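Succinylglutamate desuccinylase (Chromobacterium violaceum, PDB 1YW4) probably hydrolyses N-succinyl-L-glutamate to succinate and glutamate with the help of one zinc ion per subunit, the last step of arginine degradation by the succinyltransferase pathway. Local coordinates at residues F7-H10 and A11-S14; E64-D67 and G68-T71; L70-A74 and A75-A79; A218-F221 and G222-D225. All coordinates share one frame; numbering follows the deposited sequence.

Contact 1 (F7-H10 and A11-S14)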
ATOM      1  N   PHE A   7      33.725  28.089  -5.283  1.00 15.20           N
ATOM      2  CA  PHE A   7      34.194  26.714  -5.291  1.00 13.52           C
ATOM      3  C   PHE A   7      33.828  26.105  -6.643  1.00 13.75           C
ATOM      4  O   PHE A   7      34.623  25.388  -7.250  1.00 13.50           O
ATOM      5  CB  PHE A   7      33.540  25.929  -4.144  1.00 15.20           C
ATOM      6  CG  PHE A   7      34.135  26.235  -2.782  1.00 15.13           C
ATOM      7  CD1 PHE A   7      34.801  25.249  -2.066  1.00 13.17           C
ATOM      8  CD2 PHE A   7      34.048  27.515  -2.232  1.00 12.68           C
ATOM      9  CE1 PHE A   7      35.379  25.518  -0.821  1.00 17.43           C
ATOM     10  CE2 PHE A   7      34.625  27.796  -0.981  1.00 15.40           C
ATOM     11  CZ  PHE A   7      35.289  26.796  -0.281  1.00 15.65           C
ATOM     12  N   LEU A   8      32.631  26.423  -7.123  1.00 13.17           N
ATOM     13  CA  LEU A   8      32.152  25.904  -8.393  1.00 14.55           C
ATOM     14  C   LEU A   8      33.057  26.285  -9.560  1.00 13.77           C
ATOM     15  O   LEU A   8      33.462  25.428 -10.350  1.00 11.99           O
ATOM     16  CB  LEU A   8      30.715  26.395  -8.642  1.00 15.59           C
ATOM     17  CG  LEU A   8      29.994  26.030  -9.957  1.00 19.76           C
ATOM     18  CD1 LEU A   8      30.297  27.077 -10.988  1.00 22.69           C
ATOM     19  CD2 LEU A   8      30.387  24.628 -10.449  1.00 13.58           C
ATOM     20  N   GLN A   9      33.389  27.568  -9.658  1.00 13.85           N
ATOM     21  CA  GLN A   9      34.237  28.047 -10.744  1.00 15.15           C
ATOM     22  C   GLN A   9      35.634  27.435 -10.679  1.00 15.48           C
ATOM     23  O   GLN A   9      36.258  27.166 -11.707  1.00 14.64           O
ATOM     24  CB  GLN A   9      34.337  29.574 -10.709  1.00 16.15           C
ATOM     25  CG  GLN A   9      34.701  30.154 -12.049  1.00 17.42           C
ATOM     26  CD  GLN A   9      33.727  29.706 -13.127  1.00 19.32           C
ATOM     27  OE1 GLN A   9      32.522  29.958 -13.042  1.00 19.55           O
ATOM     28  NE2 GLN A   9      34.244  29.023 -14.139  1.00 18.20           N
ATOM     29  N   HIS A  10      36.135  27.229  -9.467  1.00 14.40           N
ATOM     30  CA  HIS A  10      37.450  26.630  -9.309  1.00 16.16           C
ATOM     31  C   HIS A  10      37.411  25.239  -9.928  1.00 15.40           C
ATOM     32  O   HIS A  10      38.317  24.854 -10.659  1.00 16.74           O
ATOM     33  CB  HIS A  10      37.824  26.514  -7.833  1.00 15.08           C
ATOM     34  CG  HIS A  10      39.129  25.823  -7.599  1.00 17.13           C
ATOM     35  ND1 HIS A  10      40.347  26.436  -7.805  1.00 17.14           N
ATOM     36  CD2 HIS A  10      39.407  24.554  -7.215  1.00 16.29           C
ATOM     37  CE1 HIS A  10      41.318  25.575  -7.556  1.00 16.09           C
ATOM     38  NE2 HIS A  10      40.774  24.425  -7.198  1.00 16.57           N
ATOM     39  N   ALA A  11      36.348  24.497  -9.614  1.00 17.21           N
ATOM     40  CA  ALA A  11      36.139  23.140 -10.114  1.00 18.29           C
ATOM     41  C   ALA A  11      36.015  23.109 -11.636  1.00 20.42           C
ATOM     42  O   ALA A  11      36.560  22.223 -12.295  1.00 20.18           O
ATOM     43  CB  ALA A  11      34.879  22.543  -9.482  1.00 17.75           C
ATOM     44  N   LEU A  12      35.288  24.073 -12.191  1.00 18.95           N
ATOM     45  CA  LEU A  12      35.114  24.141 -13.636  1.00 23.60           C
ATOM     46  C   LEU A  12      36.388  24.607 -14.331  1.00 25.94           C
ATOM     47  O   LEU A  12      36.793  24.036 -15.343  1.00 23.80           O
ATOM     48  CB  LEU A  12      33.974  25.089 -14.003  1.00 22.91           C
ATOM     49  CG  LEU A  12      32.551  24.599 -13.732  1.00 24.38           C
ATOM     50  CD1 LEU A  12      31.568  25.694 -14.120  1.00 22.96           C
ATOM     51  CD2 LEU A  12      32.275  23.329 -14.535  1.00 23.41           C
ATOM     52  N   SER A  13      37.016  25.643 -13.784  1.00 28.69           N
ATOM     53  CA  SER A  13      38.238  26.192 -14.368  1.00 35.27           C
ATOM     54  C   SER A  13      39.463  25.374 -13.998  1.00 39.10           C
ATOM     55  O   SER A  13      40.581  25.697 -14.402  1.00 39.67           O
ATOM     56  CB  SER A  13      38.434  27.643 -13.925  1.00 34.35           C
ATOM     57  OG  SER A  13      37.423  28.472 -14.473  1.00 34.99           O
ATOM     58  N   SER A  14      39.231  24.315 -13.227  1.00 44.02           N
ATOM     59  CA  SER A  14      40.282  23.402 -12.785  1.00 47.65           C
ATOM     60  C   SER A  14      41.611  24.108 -12.557  1.00 49.81           C
ATOM     61  O   SER A  14      42.629  23.730 -13.136  1.00 49.81           O
ATOM     62  CB  SER A  14      40.468  22.288 -13.817  1.00 48.19           C
ATOM     63  OG  SER A  14      39.240  21.634 -14.089  1.00 48.84           O
TER
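Phe7 meets Ala11 through its carbonyl: Ala11 N donates to Phe7 O at 3.1 Å, an i to i+4 bond of the short helix 7-12, and the methyl CB of Ala11 lies beside the same oxygen at 3.6 Å. The ring of Phe7 turns from this contact and packs on Trp21, on strand 27-33 and on helix 61-75. Leu8 repeats the backbone pattern, its O taking Leu12 N at 2.9 Å. It adds an apolar pair one turn apart. CG of Leu8 lies anti to its own N, which swings the branched end along the helix toward Leu12, and CD1 of Leu8 comes within 3.7 Å of CD1 of Leu12. The other methyl, Leu8 CD2, lies 3.9 Å from Leu12 CG, and both branches therefore share the contact. These residues form an amphipathic turn laid on the catalytic domain, with Leu8 touching Ile63 of helix 61-75 while Ala11 and Leu12 reach helix 91-96. Gln9, on a more open side, is gripped twice by Ser13. Its O receives Ser13 N at 2.7 Å, and its NE2 donates to Ser13 OG at 3.2 Å in a nearly straight bond (174°) that lies in the amide plane. The bend at chi2 (55°) turns the Gln9 amide forward along the helix to that hydroxyl, with NE2 also 3.9 Å from Leu12 CB. The ring of His10 is directed into the aromatic cluster, edge-to-face with Trp21 and inclined at about 45° to Trp31.

Contact 2 (E64-D67 and G68-T71)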
ATOM      1  N   GLU A  64      24.052  26.522  -7.691  1.00 14.59           N
ATOM      2  CA  GLU A  64      24.264  27.888  -7.208  1.00 14.20           C
ATOM      3  C   GLU A  64      24.027  27.979  -5.701  1.00 13.75           C
ATOM      4  O   GLU A  64      24.750  28.688  -5.008  1.00 16.14           O
ATOM      5  CB  GLU A  64      23.332  28.878  -7.928  1.00 15.73           C
ATOM      6  CG  GLU A  64      23.421  28.835  -9.453  1.00 17.61           C
ATOM      7  CD  GLU A  64      22.546  29.877 -10.148  1.00 19.97           C
ATOM      8  OE1 GLU A  64      21.361  30.013  -9.776  1.00 21.71           O
ATOM      9  OE2 GLU A  64      23.037  30.553 -11.081  1.00 21.59           O
ATOM     10  N   VAL A  65      23.023  27.261  -5.196  1.00 14.05           N
ATOM     11  CA  VAL A  65      22.718  27.279  -3.765  1.00 14.12           C
ATOM     12  C   VAL A  65      23.861  26.664  -2.956  1.00 15.35           C
ATOM     13  O   VAL A  65      24.239  27.177  -1.900  1.00 14.41           O
ATOM     14  CB  VAL A  65      21.417  26.514  -3.446  1.00 15.49           C
ATOM     15  CG1 VAL A  65      21.241  26.380  -1.923  1.00 15.96           C
ATOM     16  CG2 VAL A  65      20.226  27.255  -4.040  1.00 15.41           C
ATOM     17  N   VAL A  66      24.414  25.563  -3.454  1.00 16.36           N
ATOM     18  CA  VAL A  66      25.525  24.926  -2.764  1.00 16.32           C
ATOM     19  C   VAL A  66      26.739  25.846  -2.815  1.00 15.87           C
ATOM     20  O   VAL A  66      27.353  26.132  -1.788  1.00 18.25           O
ATOM     21  CB  VAL A  66      25.896  23.574  -3.410  1.00 17.87           C
ATOM     22  CG1 VAL A  66      27.211  23.053  -2.829  1.00 17.74           C
ATOM     23  CG2 VAL A  66      24.784  22.564  -3.160  1.00 18.61           C
ATOM     24  N   ASP A  67      27.073  26.321  -4.007  1.00 14.90           N
ATOM     25  CA  ASP A  67      28.225  27.197  -4.168  1.00 15.50           C
ATOM     26  C   ASP A  67      28.134  28.443  -3.275  1.00 16.19           C
ATOM     27  O   ASP A  67      29.142  28.891  -2.729  1.00 17.05           O
ATOM     28  CB  ASP A  67      28.380  27.601  -5.636  1.00 15.30           C
ATOM     29  CG  ASP A  67      29.721  28.238  -5.925  1.00 17.38           C
ATOM     30  OD1 ASP A  67      30.762  27.629  -5.577  1.00 18.87           O
ATOM     31  OD2 ASP A  67      29.741  29.344  -6.501  1.00 17.81           O
ATOM     32  N   GLY A  68      26.931  28.995  -3.133  1.00 16.14           N
ATOM     33  CA  GLY A  68      26.748  30.161  -2.286  1.00 17.18           C
ATOM     34  C   GLY A  68      27.093  29.849  -0.836  1.00 16.92           C
ATOM     35  O   GLY A  68      27.735  30.651  -0.153  1.00 17.46           O
HETATM   36  N   MSE A  69      26.667  28.679  -0.371  1.00 18.09           N
HETATM   37  CA  MSE A  69      26.937  28.242   0.989  1.00 19.42           C
HETATM   38  C   MSE A  69      28.439  28.090   1.204  1.00 17.95           C
HETATM   39  O   MSE A  69      28.955  28.512   2.224  1.00 18.10           O
HETATM   40  CB  MSE A  69      26.263  26.899   1.285  1.00 22.43           C
HETATM   41  CG  MSE A  69      24.747  26.919   1.322  1.00 29.62           C
HETATM   42 SE   MSE A  69      24.039  25.263   2.060  1.00 39.15          SE
HETATM   43  CE  MSE A  69      24.582  24.059   0.655  1.00 35.75           C
ATOM     44  N   LEU A  70      29.135  27.483   0.246  1.00 17.18           N
ATOM     45  CA  LEU A  70      30.580  27.297   0.378  1.00 17.32           C
ATOM     46  C   LEU A  70      31.313  28.633   0.462  1.00 18.43           C
ATOM     47  O   LEU A  70      32.250  28.792   1.247  1.00 18.44           O
ATOM     48  CB  LEU A  70      31.121  26.479  -0.795  1.00 14.04           C
ATOM     49  CG  LEU A  70      30.571  25.050  -0.853  1.00 15.92           C
ATOM     50  CD1 LEU A  70      31.040  24.340  -2.127  1.00 13.50           C
ATOM     51  CD2 LEU A  70      31.021  24.296   0.396  1.00 16.92           C
ATOM     52  N   THR A  71      30.890  29.594  -0.349  1.00 18.60           N
ATOM     53  CA  THR A  71      31.523  30.903  -0.324  1.00 19.86           C
ATOM     54  C   THR A  71      31.300  31.569   1.036  1.00 20.57           C
ATOM     55  O   THR A  71      32.208  32.197   1.584  1.00 21.27           O
ATOM     56  CB  THR A  71      30.985  31.813  -1.441  1.00 20.05           C
ATOM     57  OG1 THR A  71      31.148  31.159  -2.708  1.00 23.24           O
ATOM     58  CG2 THR A  71      31.763  33.127  -1.477  1.00 22.16           C
TER
HETATM   59  O   HOH W   1      29.853  31.633  -5.069  1.00 21.80           O
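Backbone hydrogen bonds tie Glu64, Val65, Val66 and Asp67 to Gly68, Met69, Leu70 and Thr71 in the i to i+4 pattern of an alpha helix. The straightest at the hydrogen (161°) is Leu70 N to Val66 O, 3.0 Å long. The apolar contacts spread from Val66, whose two methyls divide between two partners. CG1 lies 4.1 Å from Leu70 CD1, the side chains running side by side and pointing the same way. CG2 faces the selenomethionine at position 69, with CE of Met69 at 4.1 Å. The bend at chi3 of Met69 (-67°) curls this methyl back over the preceding turn, to 3.7 Å from Val66 CA. Val66 and Leu70 both pack on strand 83-88, whereas Met69 reaches helix 230-241, as fits the helix of the beta-alpha-beta unit 48-53, 61-75, 83-88 in this zinc hydrolase domain.

Polar contacts gather around Asp67 and Thr71. Thr71 OG1 is 3.0 Å from Asp67 O, a pairing left unsettled because Pro5 O competes for the same proton. One water joins the two side chains, donating to Asp67 OD2 at 2.7 Å and lying 2.7 Å from Thr71 OG1. The carboxylate of Asp67 is further engaged by Leu8 N at OD1 and Ser6 OG at OD2. With both oxygens receiving hydrogen bonds, the Asp67 carboxylate is likely to be stabilised as the anion and fixed in its rotation, joining this face of the helix to the N-terminal segment.

Contact 3 (L70-A74 and A75-A79)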
ATOM      1  N   LEU A  70      29.135  27.483   0.246  1.00 17.18           N
ATOM      2  CA  LEU A  70      30.580  27.297   0.378  1.00 17.32           C
ATOM      3  C   LEU A  70      31.313  28.633   0.462  1.00 18.43           C
ATOM      4  O   LEU A  70      32.250  28.792   1.247  1.00 18.44           O
ATOM      5  CB  LEU A  70      31.121  26.479  -0.795  1.00 14.04           C
ATOM      6  CG  LEU A  70      30.571  25.050  -0.853  1.00 15.92           C
ATOM      7  CD1 LEU A  70      31.040  24.340  -2.127  1.00 13.50           C
ATOM      8  CD2 LEU A  70      31.021  24.296   0.396  1.00 16.92           C
ATOM      9  N   THR A  71      30.890  29.594  -0.349  1.00 18.60           N
ATOM     10  CA  THR A  71      31.523  30.903  -0.324  1.00 19.86           C
ATOM     11  C   THR A  71      31.300  31.569   1.036  1.00 20.57           C
ATOM     12  O   THR A  71      32.208  32.197   1.584  1.00 21.27           O
ATOM     13  CB  THR A  71      30.985  31.813  -1.441  1.00 20.05           C
ATOM     14  OG1 THR A  71      31.148  31.159  -2.708  1.00 23.24           O
ATOM     15  CG2 THR A  71      31.763  33.127  -1.477  1.00 22.16           C
ATOM     16  N   ASP A  72      30.101  31.417   1.594  1.00 22.57           N
ATOM     17  CA  ASP A  72      29.820  32.009   2.902  1.00 23.61           C
ATOM     18  C   ASP A  72      30.656  31.368   3.999  1.00 23.79           C
ATOM     19  O   ASP A  72      31.109  32.045   4.925  1.00 21.99           O
ATOM     20  CB  ASP A  72      28.334  31.899   3.249  1.00 23.61           C
ATOM     21  CG  ASP A  72      27.487  32.902   2.483  1.00 25.08           C
ATOM     22  OD1 ASP A  72      28.060  33.868   1.950  1.00 25.67           O
ATOM     23  OD2 ASP A  72      26.255  32.737   2.421  1.00 26.02           O
ATOM     24  N   ILE A  73      30.863  30.061   3.895  1.00 23.57           N
ATOM     25  CA  ILE A  73      31.664  29.359   4.889  1.00 23.74           C
ATOM     26  C   ILE A  73      33.103  29.861   4.825  1.00 25.09           C
ATOM     27  O   ILE A  73      33.706  30.188   5.850  1.00 25.58           O
ATOM     28  CB  ILE A  73      31.636  27.833   4.651  1.00 23.67           C
ATOM     29  CG1 ILE A  73      30.223  27.307   4.904  1.00 24.23           C
ATOM     30  CG2 ILE A  73      32.652  27.140   5.560  1.00 24.76           C
ATOM     31  CD1 ILE A  73      30.083  25.812   4.786  1.00 22.44           C
ATOM     32  N   ALA A  74      33.647  29.925   3.614  1.00 24.83           N
ATOM     33  CA  ALA A  74      35.012  30.390   3.407  1.00 27.12           C
ATOM     34  C   ALA A  74      35.158  31.872   3.753  1.00 30.03           C
ATOM     35  O   ALA A  74      36.265  32.360   3.977  1.00 29.77           O
ATOM     36  CB  ALA A  74      35.432  30.148   1.958  1.00 25.58           C
ATOM     37  N   ALA A  75      34.036  32.582   3.789  1.00 31.56           N
ATOM     38  CA  ALA A  75      34.043  34.005   4.108  1.00 33.41           C
ATOM     39  C   ALA A  75      33.866  34.227   5.609  1.00 34.33           C
ATOM     40  O   ALA A  75      34.229  35.278   6.134  1.00 36.85           O
ATOM     41  CB  ALA A  75      32.931  34.716   3.340  1.00 32.40           C
ATOM     42  N   GLY A  76      33.316  33.232   6.296  1.00 34.25           N
ATOM     43  CA  GLY A  76      33.098  33.356   7.725  1.00 35.21           C
ATOM     44  C   GLY A  76      31.690  33.831   8.025  1.00 36.00           C
ATOM     45  O   GLY A  76      31.366  34.163   9.164  1.00 36.07           O
ATOM     46  N   GLN A  77      30.856  33.861   6.989  1.00 36.69           N
ATOM     47  CA  GLN A  77      29.465  34.290   7.098  1.00 37.98           C
ATOM     48  C   GLN A  77      28.602  33.144   7.626  1.00 38.09           C
ATOM     49  O   GLN A  77      27.564  33.369   8.251  1.00 38.24           O
ATOM     50  CB  GLN A  77      28.939  34.706   5.726  1.00 40.50           C
ATOM     51  CG  GLN A  77      27.980  35.874   5.748  1.00 43.92           C
ATOM     52  CD  GLN A  77      28.678  37.181   5.444  1.00 45.92           C
ATOM     53  OE1 GLN A  77      29.653  37.547   6.106  1.00 45.91           O
ATOM     54  NE2 GLN A  77      28.186  37.892   4.433  1.00 46.29           N
ATOM     55  N   LEU A  78      29.030  31.914   7.354  1.00 36.97           N
ATOM     56  CA  LEU A  78      28.305  30.726   7.793  1.00 34.41           C
ATOM     57  C   LEU A  78      29.243  29.804   8.565  1.00 34.30           C
ATOM     58  O   LEU A  78      30.386  29.586   8.164  1.00 35.33           O
ATOM     59  CB  LEU A  78      27.723  29.983   6.582  1.00 33.95           C
ATOM     60  CG  LEU A  78      26.859  28.739   6.828  1.00 32.82           C
ATOM     61  CD1 LEU A  78      25.558  29.135   7.520  1.00 33.01           C
ATOM     62  CD2 LEU A  78      26.560  28.059   5.505  1.00 29.43           C
ATOM     63  N   ALA A  79      28.754  29.269   9.677  1.00 32.68           N
ATOM     64  CA  ALA A  79      29.553  28.375  10.504  1.00 31.70           C
ATOM     65  C   ALA A  79      29.371  26.929  10.058  1.00 30.30           C
ATOM     66  O   ALA A  79      28.290  26.537   9.617  1.00 30.11           O
ATOM     67  CB  ALA A  79      29.155  28.524  11.967  1.00 32.31           C
TER
HETATM   68  O   HOH W   2      33.039  29.798   8.409  1.00 30.94           O
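Helix 61-75 ends in a Schellman motif, where Gly76 turns to positive phi (95°), Asp72 O accepts Gln77 N at 2.8 Å and Gly76 N donates to Ile73 O at 3.1 Å. Beyond the turn, side chains close over the last helical residues. CB of Asp72 touches CB of Gln77 at 3.8 Å and CB of Leu78 at 3.9 Å, its carboxylate being held by a salt bridge to Arg237. Ile73 meets Leu78 across the end of the helix, CG1 against CD2 at 3.8 Å; Leu78 reaches this position with CG anti to its N (chi1 -177°). Ile73 CA also approaches Leu78 O in a CA-H...O contact of 3.5 Å, almost straight at the hydrogen. A water donates to both Ile73 O and Leu78 O. This packing is matched by the sharing of Asp72 O, which besides Gln77 N, tilted 21° from its carbonyl plane, takes Leu78 N at 3.2 Å from well above that plane and a weak bond from Gly76 N. Glycine suits the reversal, since a CB at these backbone angles would press against the carbonyl oxygen of Ala75. The turn lies at the surface: Leu78 leans on Arg237 and Ser241 of helix 230-241, Ala74 in the last helical turn meets Phe7 of helix 7-12, and the loop leads on to strand 83-88.

Contact 4 (A218-F221 and G222-D225)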
ATOM      1  N   ALA A 218      14.187  23.239 -13.845  1.00 17.66           N
ATOM      2  CA  ALA A 218      15.542  23.287 -14.380  1.00 17.90           C
ATOM      3  C   ALA A 218      15.720  24.584 -15.167  1.00 18.21           C
ATOM      4  O   ALA A 218      14.848  24.978 -15.944  1.00 17.54           O
ATOM      5  CB  ALA A 218      15.805  22.086 -15.281  1.00 17.36           C
ATOM      6  N   ARG A 219      16.853  25.242 -14.950  1.00 17.35           N
ATOM      7  CA  ARG A 219      17.167  26.501 -15.610  1.00 19.02           C
ATOM      8  C   ARG A 219      18.680  26.652 -15.679  1.00 18.77           C
ATOM      9  O   ARG A 219      19.402  26.112 -14.844  1.00 19.22           O
ATOM     10  CB  ARG A 219      16.587  27.684 -14.817  1.00 19.67           C
ATOM     11  CG  ARG A 219      15.072  27.846 -14.882  1.00 19.80           C
ATOM     12  CD  ARG A 219      14.665  28.652 -16.107  1.00 23.28           C
ATOM     13  NE  ARG A 219      13.244  28.982 -16.106  1.00 23.88           N
ATOM     14  CZ  ARG A 219      12.264  28.088 -16.173  1.00 24.97           C
ATOM     15  NH1 ARG A 219      11.004  28.489 -16.166  1.00 26.33           N
ATOM     16  NH2 ARG A 219      12.542  26.795 -16.257  1.00 25.05           N
ATOM     17  N   PRO A 220      19.179  27.380 -16.686  1.00 18.48           N
ATOM     18  CA  PRO A 220      20.626  27.577 -16.818  1.00 17.53           C
ATOM     19  C   PRO A 220      21.116  28.567 -15.760  1.00 16.06           C
ATOM     20  O   PRO A 220      20.308  29.238 -15.114  1.00 15.10           O
ATOM     21  CB  PRO A 220      20.763  28.117 -18.237  1.00 17.62           C
ATOM     22  CG  PRO A 220      19.526  28.951 -18.366  1.00 18.85           C
ATOM     23  CD  PRO A 220      18.450  28.068 -17.767  1.00 17.19           C
ATOM     24  N   PHE A 221      22.432  28.640 -15.572  1.00 16.85           N
ATOM     25  CA  PHE A 221      23.014  29.563 -14.594  1.00 15.53           C
ATOM     26  C   PHE A 221      22.545  30.997 -14.862  1.00 16.86           C
ATOM     27  O   PHE A 221      22.486  31.431 -16.013  1.00 15.37           O
ATOM     28  CB  PHE A 221      24.549  29.526 -14.661  1.00 15.38           C
ATOM     29  CG  PHE A 221      25.160  28.244 -14.156  1.00 13.19           C
ATOM     30  CD1 PHE A 221      25.100  27.910 -12.807  1.00 12.10           C
ATOM     31  CD2 PHE A 221      25.809  27.380 -15.032  1.00 13.08           C
ATOM     32  CE1 PHE A 221      25.684  26.724 -12.334  1.00 16.53           C
ATOM     33  CE2 PHE A 221      26.393  26.194 -14.574  1.00 13.42           C
ATOM     34  CZ  PHE A 221      26.332  25.865 -13.223  1.00 13.47           C
ATOM     35  N   GLY A 222      22.210  31.723 -13.797  1.00 16.68           N
ATOM     36  CA  GLY A 222      21.776  33.103 -13.937  1.00 16.77           C
ATOM     37  C   GLY A 222      20.288  33.291 -14.156  1.00 17.63           C
ATOM     38  O   GLY A 222      19.793  34.419 -14.173  1.00 16.73           O
ATOM     39  N   GLN A 223      19.572  32.188 -14.319  1.00 16.06           N
ATOM     40  CA  GLN A 223      18.141  32.250 -14.542  1.00 16.59           C
ATOM     41  C   GLN A 223      17.354  31.522 -13.464  1.00 17.84           C
ATOM     42  O   GLN A 223      16.186  31.203 -13.657  1.00 18.43           O
ATOM     43  CB  GLN A 223      17.803  31.684 -15.921  1.00 17.23           C
ATOM     44  CG  GLN A 223      18.138  32.633 -17.073  1.00 15.64           C
ATOM     45  CD  GLN A 223      17.752  32.050 -18.407  1.00 14.74           C
ATOM     46  OE1 GLN A 223      16.685  31.456 -18.538  1.00 14.53           O
ATOM     47  NE2 GLN A 223      18.612  32.211 -19.407  1.00 16.27           N
ATOM     48  N   ASN A 224      17.995  31.266 -12.328  1.00 19.31           N
ATOM     49  CA  ASN A 224      17.336  30.589 -11.218  1.00 21.22           C
ATOM     50  C   ASN A 224      16.862  31.594 -10.177  1.00 24.40           C
ATOM     51  O   ASN A 224      17.632  32.436  -9.714  1.00 23.07           O
ATOM     52  CB  ASN A 224      18.288  29.590 -10.537  1.00 19.83           C
ATOM     53  CG  ASN A 224      18.711  28.461 -11.453  1.00 15.41           C
ATOM     54  OD1 ASN A 224      17.883  27.682 -11.915  1.00 15.72           O
ATOM     55  ND2 ASN A 224      20.009  28.368 -11.717  1.00 15.34           N
ATOM     56  N   ASP A 225      15.590  31.502  -9.809  1.00 28.27           N
ATOM     57  CA  ASP A 225      15.028  32.384  -8.796  1.00 32.35           C
ATOM     58  C   ASP A 225      15.407  31.752  -7.451  1.00 31.97           C
ATOM     59  O   ASP A 225      14.639  30.978  -6.881  1.00 30.71           O
ATOM     60  CB  ASP A 225      13.502  32.442  -8.956  1.00 36.79           C
ATOM     61  CG  ASP A 225      12.875  33.609  -8.214  1.00 41.43           C
ATOM     62  OD1 ASP A 225      12.994  33.668  -6.973  1.00 44.10           O
ATOM     63  OD2 ASP A 225      12.261  34.475  -8.874  1.00 44.83           O
TER
HETATM   64  O   HOH W   3      17.637  24.799 -12.126  1.00 13.80           O
HETATM   65  O   HOH W   4      13.624  31.567 -14.430  1.00 28.22           O
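Pro220 and Gln223 make the compact part of this loop, a type II beta turn from Pro220 to Gln223 closed by Gln223 N donating to Pro220 O at 3.1 Å. Gly222 occupies the turn position with positive phi (89°), where a side chain would collide with Phe221 O. Over the turn the Gln223 side chain, extended beyond CG, lies across the proline ring, NE2 being 3.5 Å from Pro220 CG and CD 3.6 Å from the same carbon. The amide thus rests on ring carbons in van der Waals contact. Close by, Asn224 sets OD1 3.2 Å from Arg219 CB, and its CG stands beside the backbone N (chi1 -64°), which turns the amide in toward Arg219 and Pro220. ND2 of Asn224 is spoken for by Thr60 OG1 and Glu64 OE1.

The Arg219 side is looser and wetter. Its chain bends at chi2 (-86°) to bring NH2 back to Ala218 O, a bond of 3.0 Å with the acceptor close to the guanidinium plane. Between Arg219 and the second half of the loop the polar links run through water: one molecule accepts from Arg219 N and approaches Asn224 OD1, and another donates to Gln223 O at 2.7 Å with only a weak bond from Arg219 NE. The side chain of Asn224 is about 12 Å from the zinc ion, near the site but no ligand of it. With Gly222 N and Asn224 ND2 both donating to Glu64, this turn offers that carboxylate two neutral donors, which would be expected to favour its ionised form.

Contacts 1 to 4 follow one another along the chain, and contacts 2 and 3 share Leu70 and Thr71 on helix 61-75, their centres about 9 Å apart. Contact 1, on helix 7-12, has its centre about 12 Å from that of contact 2 and touches contacts 2 and 3: Phe7 CE2 lies 3.4 Å from Leu70 O, which they share, and 3.8 Å from Ala74 CB. Contact 4, in the loop between strand 209-215 and helix 230-241, meets contact 2 through Glu64, but its nearest atoms are about 12 Å from contact 3. Helix 61-75 is the common element, joining helix 7-12 on its flank and the surface turn at its own C-terminal end to a loop near the zinc site.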